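Local coordinates for putative branched chain amino acid ABC transporter, periplasmic amino acid-binding protein (Brucella ovis, PDB 4XFK) that serves as a component of an amino-acid transport system, probably as the periplasmic protein that binds branched-chain amino acids for an ABC transporter, at residues Q80-G85 / G92-D97. The protein carries 1 engineered substitution. Residues are numbered along the deposited sequence; the frame is centred on the assembly and turned at random.
With NA (sodium ion), chain D.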
ATOM      1  N   GLN A  80      -5.359   7.555 -20.296  1.00  8.54           N
ATOM      2  CA  GLN A  80      -3.958   7.978 -20.315  1.00  8.72           C
ATOM      3  C   GLN A  80      -3.253   7.567 -19.029  1.00  8.04           C
ATOM      4  O   GLN A  80      -2.030   7.682 -18.916  1.00  8.88           O
ATOM      5  CB  GLN A  80      -3.832   9.497 -20.480  1.00  8.36           C
ATOM      6  CG  GLN A  80      -4.583  10.096 -21.657  1.00 11.11           C
ATOM      7  CD  GLN A  80      -5.906  10.706 -21.222  1.00 12.48           C
ATOM      8  OE1 GLN A  80      -6.434  10.375 -20.156  1.00 13.50           O
ATOM      9  NE2 GLN A  80      -6.448  11.596 -22.039  1.00 16.06           N
ATOM     10  N   ILE A  81      -4.033   7.123 -18.048  1.00  7.81           N
ATOM     11  CA  ILE A  81      -3.529   6.762 -16.728  1.00  7.49           C
ATOM     12  C   ILE A  81      -4.211   5.481 -16.263  1.00  6.89           C
ATOM     13  O   ILE A  81      -5.435   5.328 -16.405  1.00  8.08           O
ATOM     14  CB  ILE A  81      -3.801   7.874 -15.692  1.00  9.21           C
ATOM     15  CG1 ILE A  81      -3.269   9.214 -16.205  1.00 14.12           C
ATOM     16  CG2 ILE A  81      -3.207   7.509 -14.328  1.00 10.05           C
ATOM     17  CD1 ILE A  81      -3.314  10.308 -15.195  1.00 17.65           C
ATOM     18  N   ILE A  82      -3.403   4.561 -15.742  1.00  7.01           N
ATOM     19  CA  ILE A  82      -3.866   3.313 -15.144  0.69  7.10           C
ATOM     20  C   ILE A  82      -3.573   3.368 -13.650  1.00  6.97           C
ATOM     21  O   ILE A  82      -2.451   3.695 -13.257  1.00  6.97           O
ATOM     22  CB  ILE A  82      -3.085   2.107 -15.719  0.69  8.86           C
ATOM     23  CG1 ILE A  82      -3.182   2.059 -17.250  0.69 11.69           C
ATOM     24  CG2 ILE A  82      -3.537   0.793 -15.066  0.69  9.04           C
ATOM     25  CD1 ILE A  82      -4.581   1.847 -17.776  0.69 12.81           C
ATOM     26  N   VAL A  83      -4.560   3.030 -12.832  1.00  6.10           N
ATOM     27  CA  VAL A  83      -4.393   2.972 -11.385  1.00  6.76           C
ATOM     28  C   VAL A  83      -4.725   1.567 -10.875  1.00  6.76           C
ATOM     29  O   VAL A  83      -5.729   0.968 -11.290  1.00  6.75           O
ATOM     30  CB  VAL A  83      -5.320   3.981 -10.707  1.00  8.98           C
ATOM     31  CG1 VAL A  83      -5.358   3.757  -9.225  1.00 11.74           C
ATOM     32  CG2 VAL A  83      -4.890   5.415 -11.054  1.00 10.79           C
ATOM     33  N   GLN A  84      -3.886   1.053  -9.976  1.00  6.24           N
ATOM     34  CA  GLN A  84      -4.066  -0.278  -9.408  1.00  7.01           C
ATOM     35  C   GLN A  84      -3.209  -0.365  -8.152  1.00  6.52           C
ATOM     36  O   GLN A  84      -2.230   0.379  -8.017  1.00  6.60           O
ATOM     37  CB  GLN A  84      -3.659  -1.352 -10.427  1.00  6.39           C
ATOM     38  CG  GLN A  84      -3.793  -2.801  -9.943  1.00  6.26           C
ATOM     39  CD  GLN A  84      -2.532  -3.319  -9.260  1.00  6.78           C
ATOM     40  OE1 GLN A  84      -1.498  -2.650  -9.252  1.00  8.33           O
ATOM     41  NE2 GLN A  84      -2.620  -4.515  -8.681  1.00  7.41           N
ATOM     42  N   GLY A  85      -3.563  -1.253  -7.222  1.00  6.55           N
ATOM     43  CA  GLY A  85      -2.722  -1.458  -6.054  1.00  7.42           C
ATOM     44  C   GLY A  85      -2.890  -2.727  -5.232  1.00  7.40           C
ATOM     45  O   GLY A  85      -2.118  -2.938  -4.296  1.00  9.04           O
ATOM     46  N   GLY A  92       3.160  -6.308 -11.410  1.00  8.51           N
ATOM     47  CA  GLY A  92       4.304  -6.716 -12.215  1.00 10.03           C
ATOM     48  C   GLY A  92       3.933  -6.811 -13.686  1.00 10.10           C
ATOM     49  O   GLY A  92       4.702  -6.420 -14.570  1.00 13.25           O
ATOM     50  N   GLN A  93       2.737  -7.326 -13.956  1.00  9.19           N
ATOM     51  CA  GLN A  93       2.238  -7.420 -15.320  1.00  9.06           C
ATOM     52  C   GLN A  93       1.877  -6.040 -15.872  1.00  8.87           C
ATOM     53  O   GLN A  93       2.264  -5.692 -16.996  1.00 10.49           O
ATOM     54  CB  GLN A  93       1.014  -8.333 -15.364  1.00 10.24           C
ATOM     55  CG  GLN A  93       0.551  -8.649 -16.765  1.00 11.35           C
ATOM     56  CD  GLN A  93       1.574  -9.466 -17.529  1.00 14.37           C
ATOM     57  OE1 GLN A  93       2.174 -10.399 -16.988  1.00 16.37           O
ATOM     58  NE2 GLN A  93       1.783  -9.119 -18.791  1.00 17.06           N
ATOM     59  N   ILE A  94       1.117  -5.262 -15.102  1.00  8.59           N
ATOM     60  CA  ILE A  94       0.692  -3.940 -15.560  1.00  7.63           C
ATOM     61  C   ILE A  94       1.892  -3.065 -15.888  1.00  7.26           C
ATOM     62  O   ILE A  94       1.949  -2.440 -16.951  1.00  8.38           O
ATOM     63  CB  ILE A  94      -0.210  -3.223 -14.521  1.00  8.10           C
ATOM     64  CG1 ILE A  94      -1.555  -3.940 -14.398  1.00  9.50           C
ATOM     65  CG2 ILE A  94      -0.436  -1.754 -14.913  1.00  9.85           C
ATOM     66  CD1 ILE A  94      -2.478  -3.315 -13.373  1.00 11.42           C
ATOM     67  N   THR A  95       2.867  -3.034 -14.986  1.00  7.64           N
ATOM     68  CA  THR A  95       3.990  -2.141 -15.192  1.00  6.76           C
ATOM     69  C   THR A  95       4.778  -2.487 -16.461  1.00  7.49           C
ATOM     70  O   THR A  95       5.202  -1.588 -17.193  1.00  8.43           O
ATOM     71  CB  THR A  95       4.896  -2.036 -13.946  1.00  8.32           C
ATOM     72  OG1 THR A  95       5.521  -0.753 -13.954  1.00  7.99           O
ATOM     73  CG2 THR A  95       5.973  -3.129 -13.898  1.00  9.25           C
ATOM     74  N   GLU A  96       4.925  -3.779 -16.742  1.00  8.68           N
ATOM     75  CA  GLU A  96       5.666  -4.210 -17.921  0.59  9.64           C
ATOM     76  C   GLU A  96       4.886  -3.941 -19.201  1.00 10.34           C
ATOM     77  O   GLU A  96       5.454  -3.479 -20.195  1.00 11.50           O
ATOM     78  CB  GLU A  96       6.056  -5.687 -17.825  0.59 11.67           C
ATOM     79  CG  GLU A  96       7.261  -5.938 -16.937  0.59 14.18           C
ATOM     80  CD  GLU A  96       8.473  -5.131 -17.368  0.59 20.41           C
ATOM     81  OE1 GLU A  96       8.880  -5.243 -18.545  0.59 23.34           O
ATOM     82  OE2 GLU A  96       9.011  -4.378 -16.531  0.59 22.88           O
ATOM     83  N   ASP A  97       3.585  -4.207 -19.172  1.00 10.19           N
ATOM     84  CA  ASP A  97       2.751  -3.927 -20.337  1.00 11.52           C
ATOM     85  C   ASP A  97       2.716  -2.433 -20.661  1.00  9.63           C
ATOM     86  O   ASP A  97       2.767  -2.047 -21.835  1.00 10.89           O
ATOM     87  CB  ASP A  97       1.335  -4.470 -20.147  1.00 14.09           C
ATOM     88  CG  ASP A  97       1.283  -5.988 -20.181  1.00 17.92           C
ATOM     89  OD1 ASP A  97       2.279  -6.614 -20.606  1.00 20.87           O
ATOM     90  OD2 ASP A  97       0.251  -6.556 -19.775  1.00 20.25           O
TER
HETATM   91 NA    NA D 502      -1.873  -3.069  -2.008  1.00 15.00          NA
HETATM   92  O   HOH W   1      -1.083  -3.025   0.115  1.00 11.88           O
HETATM   93  O   HOH W   2      -2.978  -4.954  -1.605  1.00 10.33           O
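The carboxamide of Q84 is gripped at both ends: OE1 hydrogen-bonds to the hydroxyl of Y112 on strand 111-114, and NE2 to the carbonyl oxygen of S87, just before helix 88-104. This pair of bonds fixes the amide's rotation and satisfies the polar end of a buried side chain, whose aliphatic part is left to meet I94. CG of Q84 stands anti to the backbone N (chi1 180°), and the chain then bends at chi2 (-89°). Methyl CD1 of I94, at the far end of an extended branch, lies against the CB-CG bond of Q84, on the outer side of the bend, 3.7 Å from Q84 CG and equally close to Q84 CB. In the conformer of I82 described here, one of two, its CG2 lies 4.0 Å from CG2 of I94, methyl to methyl. The contact packs helix 88-104 on strand 81-84 within a beta-alpha-beta unit, in the parallel five-stranded sheet (order 2-1-3-4-5) of one lobe of this periplasmic binding protein. A67 and V71 of helix 63-76 also touch I94. One turn apart on the helix, Q93 NE2 donates to D97 OD2 at 3.1 Å in a nearly straight bond (171°), meeting the carboxylate on its syn side but tilted out of its plane. Beyond Q84, the carbonyl oxygen of G85 binds a sodium ion at 2.3 Å, alongside Y31, G116 and two waters.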